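Local coordinates for glutathione S-transferase enzyme with thioredoxin-like domain (Bradyrhizobium sp., PDB 4MF7), which probably catalyses the conjugation of glutathione to electrophilic substrates, as expected of a dimeric glutathione transferase, at residues 172-183 with 224-233. Residues are numbered along the deposited sequence; the frame is centred on the assembly and turned at random.
Sequences LQRYVAESKRLL and LVAFDELTHV
L183 meets four residues of 224-233. Its CD1 lies against V225 CG2 at 3.8 Å, and the two side chains cross at about a right angle. CD2 points to V233 CG1 at 4.0 Å and also approaches the edge of the F227 ring, near the ring plane. On a third side L230 CD1 rests on L183 CB. V225 turns its other methyl, CG1, to S179 CB at 3.9 Å. K180 runs alongside the backbone of V225. Its CG lies 3.6 Å from V225 O, and a bend at chi3 (87°) brings CE back to the same oxygen at 3.6 Å. NZ ends beside A226 CB at 4.2 Å. One turn earlier V176 sets CG1 against L224 O at 3.5 Å and CG2 against L224 CB. No hydrogen bond joins the two segments.

The contact belongs to the all-helical C-terminal domain of the glutathione transferase fold. Helix 171-190 packs here on the connection from helix 221-224 to helix 232-241. After helix 221-224, A226 is the first residue to leave helical angles; its positive phi (56°) and two bonds back into the last turn make a Schellman motif. The chain then makes a 3-10 turn at 227-229, which brings L230 and V233 back to the helix.

S179 OG bonds back to Y175 O, one turn earlier in its own helix, at 2.7 Å. S179 N reaches the same oxygen from the opposite face of its plane. S179 and L183 also touch L215 of helix 203-215. Further along helix 171-190, the E187 carboxylate accepts hydrogen bonds from the backbone N-H groups of T231, H232 and V233 at the start of helix 232-241.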
ATOM      1  N   LEU A 172      -4.356  23.190   8.716  1.00 78.88           N
ATOM      2  CA  LEU A 172      -4.070  23.500   7.327  1.00 62.74           C
ATOM      3  C   LEU A 172      -2.583  23.637   7.111  1.00 57.41           C
ATOM      4  O   LEU A 172      -2.085  23.255   6.050  1.00 54.35           O
ATOM      5  CB  LEU A 172      -4.782  24.770   6.860  1.00 65.82           C
ATOM      6  CG  LEU A 172      -4.829  24.980   5.337  1.00 60.73           C
ATOM      7  CD1 LEU A 172      -5.250  23.723   4.578  1.00 64.47           C
ATOM      8  CD2 LEU A 172      -5.782  26.117   5.000  1.00 54.11           C
ATOM      9  N   GLN A 173      -1.884  24.156   8.122  1.00 48.93           N
ATOM     10  CA  GLN A 173      -0.432  24.330   8.066  1.00 57.17           C
ATOM     11  C   GLN A 173       0.298  22.978   7.934  1.00 67.86           C
ATOM     12  O   GLN A 173       1.294  22.873   7.213  1.00 55.92           O
ATOM     13  CB  GLN A 173       0.073  25.105   9.289  1.00 68.62           C
ATOM     14  CG  GLN A 173       1.352  25.891   9.034  1.00114.22           C
ATOM     15  CD  GLN A 173       1.620  26.933  10.103  1.00124.28           C
ATOM     16  OE1 GLN A 173       1.207  28.088   9.976  1.00100.16           O
ATOM     17  NE2 GLN A 173       2.299  26.529  11.172  1.00 69.74           N
ATOM     18  N   ARG A 174      -0.216  21.962   8.622  1.00 58.68           N
ATOM     19  CA  ARG A 174       0.313  20.603   8.549  1.00 78.69           C
ATOM     20  C   ARG A 174       0.008  19.965   7.190  1.00 56.84           C
ATOM     21  O   ARG A 174       0.869  19.311   6.598  1.00 52.37           O
ATOM     22  CB  ARG A 174      -0.272  19.741   9.679  1.00 67.61           C
ATOM     23  N   TYR A 175      -1.218  20.148   6.709  1.00 45.47           N
ATOM     24  CA  TYR A 175      -1.635  19.606   5.409  1.00 45.40           C
ATOM     25  C   TYR A 175      -0.817  20.228   4.263  1.00 45.96           C
ATOM     26  O   TYR A 175      -0.410  19.540   3.318  1.00 42.46           O
ATOM     27  CB  TYR A 175      -3.126  19.834   5.197  1.00 51.56           C
ATOM     28  CG  TYR A 175      -3.627  19.591   3.785  1.00 55.82           C
ATOM     29  CD1 TYR A 175      -4.059  18.325   3.381  1.00 96.51           C
ATOM     30  CD2 TYR A 175      -3.698  20.635   2.861  1.00 68.17           C
ATOM     31  CE1 TYR A 175      -4.533  18.105   2.096  1.00 75.47           C
ATOM     32  CE2 TYR A 175      -4.167  20.424   1.575  1.00 55.21           C
ATOM     33  CZ  TYR A 175      -4.587  19.162   1.198  1.00 89.02           C
ATOM     34  OH  TYR A 175      -5.057  18.964  -0.079  1.00113.43           O
ATOM     35  N   VAL A 176      -0.562  21.523   4.376  1.00 46.06           N
ATOM     36  CA  VAL A 176       0.234  22.245   3.395  1.00 46.02           C
ATOM     37  C   VAL A 176       1.693  21.804   3.431  1.00 45.36           C
ATOM     38  O   VAL A 176       2.284  21.561   2.373  1.00 37.80           O
ATOM     39  CB  VAL A 176       0.091  23.772   3.581  1.00 50.92           C
ATOM     40  CG1 VAL A 176       1.202  24.530   2.862  1.00 54.60           C
ATOM     41  CG2 VAL A 176      -1.285  24.210   3.083  1.00 48.42           C
ATOM     42  N   ALA A 177       2.274  21.682   4.631  1.00 39.89           N
ATOM     43  CA  ALA A 177       3.652  21.186   4.766  1.00 46.11           C
ATOM     44  C   ALA A 177       3.800  19.760   4.205  1.00 32.00           C
ATOM     45  O   ALA A 177       4.762  19.480   3.464  1.00 40.82           O
ATOM     46  CB  ALA A 177       4.119  21.232   6.218  1.00 56.08           C
ATOM     47  N   GLU A 178       2.843  18.888   4.474  1.00 44.31           N
ATOM     48  CA  GLU A 178       2.950  17.521   3.970  1.00 54.40           C
ATOM     49  C   GLU A 178       2.771  17.473   2.446  1.00 52.56           C
ATOM     50  O   GLU A 178       3.500  16.779   1.758  1.00 36.31           O
ATOM     51  CB  GLU A 178       1.965  16.586   4.686  1.00 55.71           C
ATOM     52  CG  GLU A 178       2.112  15.099   4.339  1.00 57.07           C
ATOM     53  CD  GLU A 178       3.509  14.502   4.582  1.00 64.06           C
ATOM     54  OE1 GLU A 178       3.756  13.398   4.066  1.00 58.40           O
ATOM     55  OE2 GLU A 178       4.364  15.102   5.272  1.00 53.14           O
ATOM     56  N   SER A 179       1.803  18.231   1.936  1.00 37.73           N
ATOM     57  CA  SER A 179       1.552  18.339   0.505  1.00 35.26           C
ATOM     58  C   SER A 179       2.784  18.835  -0.246  1.00 34.28           C
ATOM     59  O   SER A 179       3.121  18.305  -1.309  1.00 31.30           O
ATOM     60  CB  SER A 179       0.372  19.290   0.262  1.00 41.66           C
ATOM     61  OG  SER A 179      -0.816  18.730   0.796  1.00 46.87           O
ATOM     62  N   LYS A 180       3.460  19.833   0.318  1.00 31.95           N
ATOM     63  CA  LYS A 180       4.689  20.371  -0.263  1.00 36.90           C
ATOM     64  C   LYS A 180       5.802  19.340  -0.264  1.00 37.75           C
ATOM     65  O   LYS A 180       6.540  19.228  -1.234  1.00 35.58           O
ATOM     66  CB  LYS A 180       5.152  21.642   0.457  1.00 39.54           C
ATOM     67  CG  LYS A 180       4.295  22.865   0.110  1.00 38.25           C
ATOM     68  CD  LYS A 180       4.903  24.169   0.626  1.00 52.52           C
ATOM     69  CE  LYS A 180       5.885  24.747  -0.382  1.00 64.14           C
ATOM     70  NZ  LYS A 180       6.434  26.058   0.055  1.00 99.05           N
ATOM     71  N   ARG A 181       5.924  18.585   0.823  1.00 34.13           N
ATOM     72  CA  ARG A 181       6.977  17.580   0.915  1.00 39.82           C
ATOM     73  C   ARG A 181       6.767  16.499  -0.147  1.00 33.38           C
ATOM     74  O   ARG A 181       7.711  16.125  -0.838  1.00 35.78           O
ATOM     75  CB  ARG A 181       7.023  16.961   2.319  1.00 36.47           C
ATOM     76  CG  ARG A 181       8.272  16.114   2.569  1.00 45.30           C
ATOM     77  CD  ARG A 181       8.145  15.225   3.806  1.00 48.68           C
ATOM     78  NE  ARG A 181       7.122  14.195   3.623  1.00 46.68           N
ATOM     79  CZ  ARG A 181       7.272  13.087   2.900  1.00 57.71           C
ATOM     80  NH1 ARG A 181       8.422  12.817   2.281  1.00 63.15           N
ATOM     81  NH2 ARG A 181       6.257  12.236   2.798  1.00 52.99           N
ATOM     82  N   LEU A 182       5.529  16.022  -0.280  1.00 31.72           N
ATOM     83  CA  LEU A 182       5.168  15.022  -1.290  1.00 35.07           C
ATOM     84  C   LEU A 182       5.348  15.521  -2.717  1.00 33.92           C
ATOM     85  O   LEU A 182       5.898  14.839  -3.578  1.00 32.40           O
ATOM     86  CB  LEU A 182       3.728  14.574  -1.104  1.00 32.52           C
ATOM     87  CG  LEU A 182       3.320  13.344  -0.280  1.00 51.52           C
ATOM     88  CD1 LEU A 182       4.412  12.778   0.606  1.00 79.23           C
ATOM     89  CD2 LEU A 182       2.060  13.647   0.519  1.00 42.06           C
ATOM     90  N   LEU A 183       4.872  16.731  -2.985  1.00 29.52           N
ATOM     91  CA  LEU A 183       5.094  17.325  -4.301  1.00 27.80           C
ATOM     92  C   LEU A 183       6.574  17.417  -4.624  1.00 28.11           C
ATOM     93  O   LEU A 183       6.941  17.285  -5.776  1.00 29.75           O
ATOM     94  CB  LEU A 183       4.475  18.729  -4.355  1.00 28.17           C
ATOM     95  CG  LEU A 183       2.949  18.789  -4.472  1.00 27.88           C
ATOM     96  CD1 LEU A 183       2.485  20.231  -4.257  1.00 28.99           C
ATOM     97  CD2 LEU A 183       2.439  18.261  -5.794  1.00 29.43           C
ATOM     98  N   LEU A 224      -1.060  28.142  -1.925  1.00 32.71           N
ATOM     99  CA  LEU A 224      -0.604  27.651  -0.626  1.00 33.80           C
ATOM    100  C   LEU A 224       0.572  26.654  -0.716  1.00 32.05           C
ATOM    101  O   LEU A 224       1.469  26.655   0.118  1.00 33.48           O
ATOM    102  CB  LEU A 224      -1.762  26.985   0.122  1.00 38.09           C
ATOM    103  CG  LEU A 224      -2.784  27.888   0.829  1.00 42.53           C
ATOM    104  CD1 LEU A 224      -4.032  27.115   1.181  1.00 53.68           C
ATOM    105  CD2 LEU A 224      -2.168  28.508   2.059  1.00 41.26           C
ATOM    106  N   VAL A 225       0.509  25.759  -1.682  1.00 31.55           N
ATOM    107  CA  VAL A 225       1.543  24.751  -1.841  1.00 34.26           C
ATOM    108  C   VAL A 225       2.637  25.169  -2.824  1.00 36.05           C
ATOM    109  O   VAL A 225       3.535  24.391  -3.115  1.00 35.63           O
ATOM    110  CB  VAL A 225       0.951  23.370  -2.224  1.00 29.58           C
ATOM    111  CG1 VAL A 225      -0.066  22.939  -1.165  1.00 35.03           C
ATOM    112  CG2 VAL A 225       0.359  23.340  -3.620  1.00 28.37           C
ATOM    113  N   ALA A 226       2.555  26.402  -3.308  1.00 34.82           N
ATOM    114  CA  ALA A 226       3.500  26.945  -4.275  1.00 34.96           C
ATOM    115  C   ALA A 226       3.583  26.076  -5.516  1.00 30.94           C
ATOM    116  O   ALA A 226       4.672  25.866  -6.063  1.00 32.21           O
ATOM    117  CB  ALA A 226       4.875  27.131  -3.650  1.00 38.19           C
ATOM    118  N   PHE A 227       2.429  25.604  -5.993  1.00 29.87           N
ATOM    119  CA  PHE A 227       2.417  24.706  -7.124  1.00 30.31           C
ATOM    120  C   PHE A 227       3.085  25.292  -8.365  1.00 34.35           C
ATOM    121  O   PHE A 227       3.744  24.569  -9.111  1.00 32.97           O
ATOM    122  CB  PHE A 227       0.984  24.309  -7.473  1.00 32.49           C
ATOM    123  CG  PHE A 227       0.875  23.188  -8.476  1.00 27.00           C
ATOM    124  CD1 PHE A 227       1.152  21.869  -8.095  1.00 34.22           C
ATOM    125  CD2 PHE A 227       0.452  23.419  -9.775  1.00 31.19           C
ATOM    126  CE1 PHE A 227       1.045  20.840  -9.009  1.00 35.02           C
ATOM    127  CE2 PHE A 227       0.323  22.368 -10.697  1.00 34.93           C
ATOM    128  CZ  PHE A 227       0.618  21.081 -10.311  1.00 29.99           C
ATOM    129  N   ASP A 228       2.858  26.577  -8.619  1.00 36.54           N
ATOM    130  CA  ASP A 228       3.315  27.185  -9.875  1.00 38.42           C
ATOM    131  C   ASP A 228       4.804  27.513  -9.854  1.00 37.23           C
ATOM    132  O   ASP A 228       5.341  27.904 -10.878  1.00 40.47           O
ATOM    133  CB  ASP A 228       2.441  28.385 -10.252  1.00 40.53           C
ATOM    134  CG  ASP A 228       1.001  27.962 -10.543  1.00 57.39           C
ATOM    135  OD1 ASP A 228       0.817  27.055 -11.374  1.00 47.83           O
ATOM    136  OD2 ASP A 228       0.059  28.486  -9.918  1.00 59.62           O
ATOM    137  N   GLU A 229       5.450  27.307  -8.701  1.00 29.49           N
ATOM    138  CA  GLU A 229       6.911  27.355  -8.576  1.00 31.00           C
ATOM    139  C   GLU A 229       7.568  26.011  -8.920  1.00 38.24           C
ATOM    140  O   GLU A 229       8.783  25.928  -9.144  1.00 32.83           O
ATOM    141  CB  GLU A 229       7.331  27.858  -7.196  1.00 36.48           C
ATOM    142  CG  GLU A 229       6.998  29.326  -6.947  1.00 40.31           C
ATOM    143  CD  GLU A 229       7.660  30.247  -7.962  1.00 46.79           C
ATOM    144  OE1 GLU A 229       6.948  30.949  -8.707  1.00 42.85           O
ATOM    145  OE2 GLU A 229       8.899  30.214  -8.032  1.00 43.81           O
ATOM    146  N   LEU A 230       6.770  24.951  -9.011  1.00 30.19           N
ATOM    147  CA  LEU A 230       7.266  23.697  -9.581  1.00 28.60           C
ATOM    148  C   LEU A 230       7.376  23.742 -11.111  1.00 35.27           C
ATOM    149  O   LEU A 230       6.845  24.650 -11.779  1.00 35.80           O
ATOM    150  CB  LEU A 230       6.363  22.523  -9.136  1.00 27.34           C
ATOM    151  CG  LEU A 230       6.206  22.365  -7.631  1.00 31.24           C
ATOM    152  CD1 LEU A 230       5.016  21.416  -7.396  1.00 32.36           C
ATOM    153  CD2 LEU A 230       7.475  21.846  -6.973  1.00 37.37           C
ATOM    154  N   THR A 231       8.059  22.755 -11.673  1.00 33.95           N
ATOM    155  CA  THR A 231       8.179  22.651 -13.132  1.00 35.00           C
ATOM    156  C   THR A 231       7.664  21.314 -13.668  1.00 32.71           C
ATOM    157  O   THR A 231       6.831  21.264 -14.583  1.00 35.58           O
ATOM    158  CB  THR A 231       9.636  22.872 -13.584  1.00 53.37           C
ATOM    159  OG1 THR A 231      10.129  24.076 -12.984  1.00 45.54           O
ATOM    160  CG2 THR A 231       9.732  22.967 -15.103  1.00 48.61           C
ATOM    161  N   HIS A 232       8.141  20.245 -13.072  1.00 31.43           N
ATOM    162  CA  HIS A 232       7.926  18.901 -13.597  1.00 32.33           C
ATOM    163  C   HIS A 232       6.560  18.336 -13.220  1.00 30.35           C
ATOM    164  O   HIS A 232       5.937  17.717 -14.047  1.00 30.89           O
ATOM    165  CB  HIS A 232       9.080  17.996 -13.161  1.00 35.96           C
ATOM    166  CG  HIS A 232      10.413  18.611 -13.458  1.00 33.82           C
ATOM    167  ND1 HIS A 232      10.805  18.922 -14.740  1.00 43.05           N
ATOM    168  CD2 HIS A 232      11.397  19.053 -12.641  1.00 41.55           C
ATOM    169  CE1 HIS A 232      11.992  19.505 -14.703  1.00 39.18           C
ATOM    170  NE2 HIS A 232      12.372  19.599 -13.443  1.00 41.17           N
ATOM    171  N   VAL A 233       6.117  18.560 -11.989  1.00 30.42           N
ATOM    172  CA  VAL A 233       4.757  18.099 -11.597  1.00 30.47           C
ATOM    173  C   VAL A 233       3.650  18.754 -12.452  1.00 33.83           C
ATOM    174  O   VAL A 233       2.786  18.042 -12.991  1.00 28.54           O
ATOM    175  CB  VAL A 233       4.498  18.230 -10.087  1.00 31.00           C
ATOM    176  CG1 VAL A 233       3.109  17.737  -9.739  1.00 29.70           C
ATOM    177  CG2 VAL A 233       5.504  17.403  -9.288  1.00 31.00           C
TER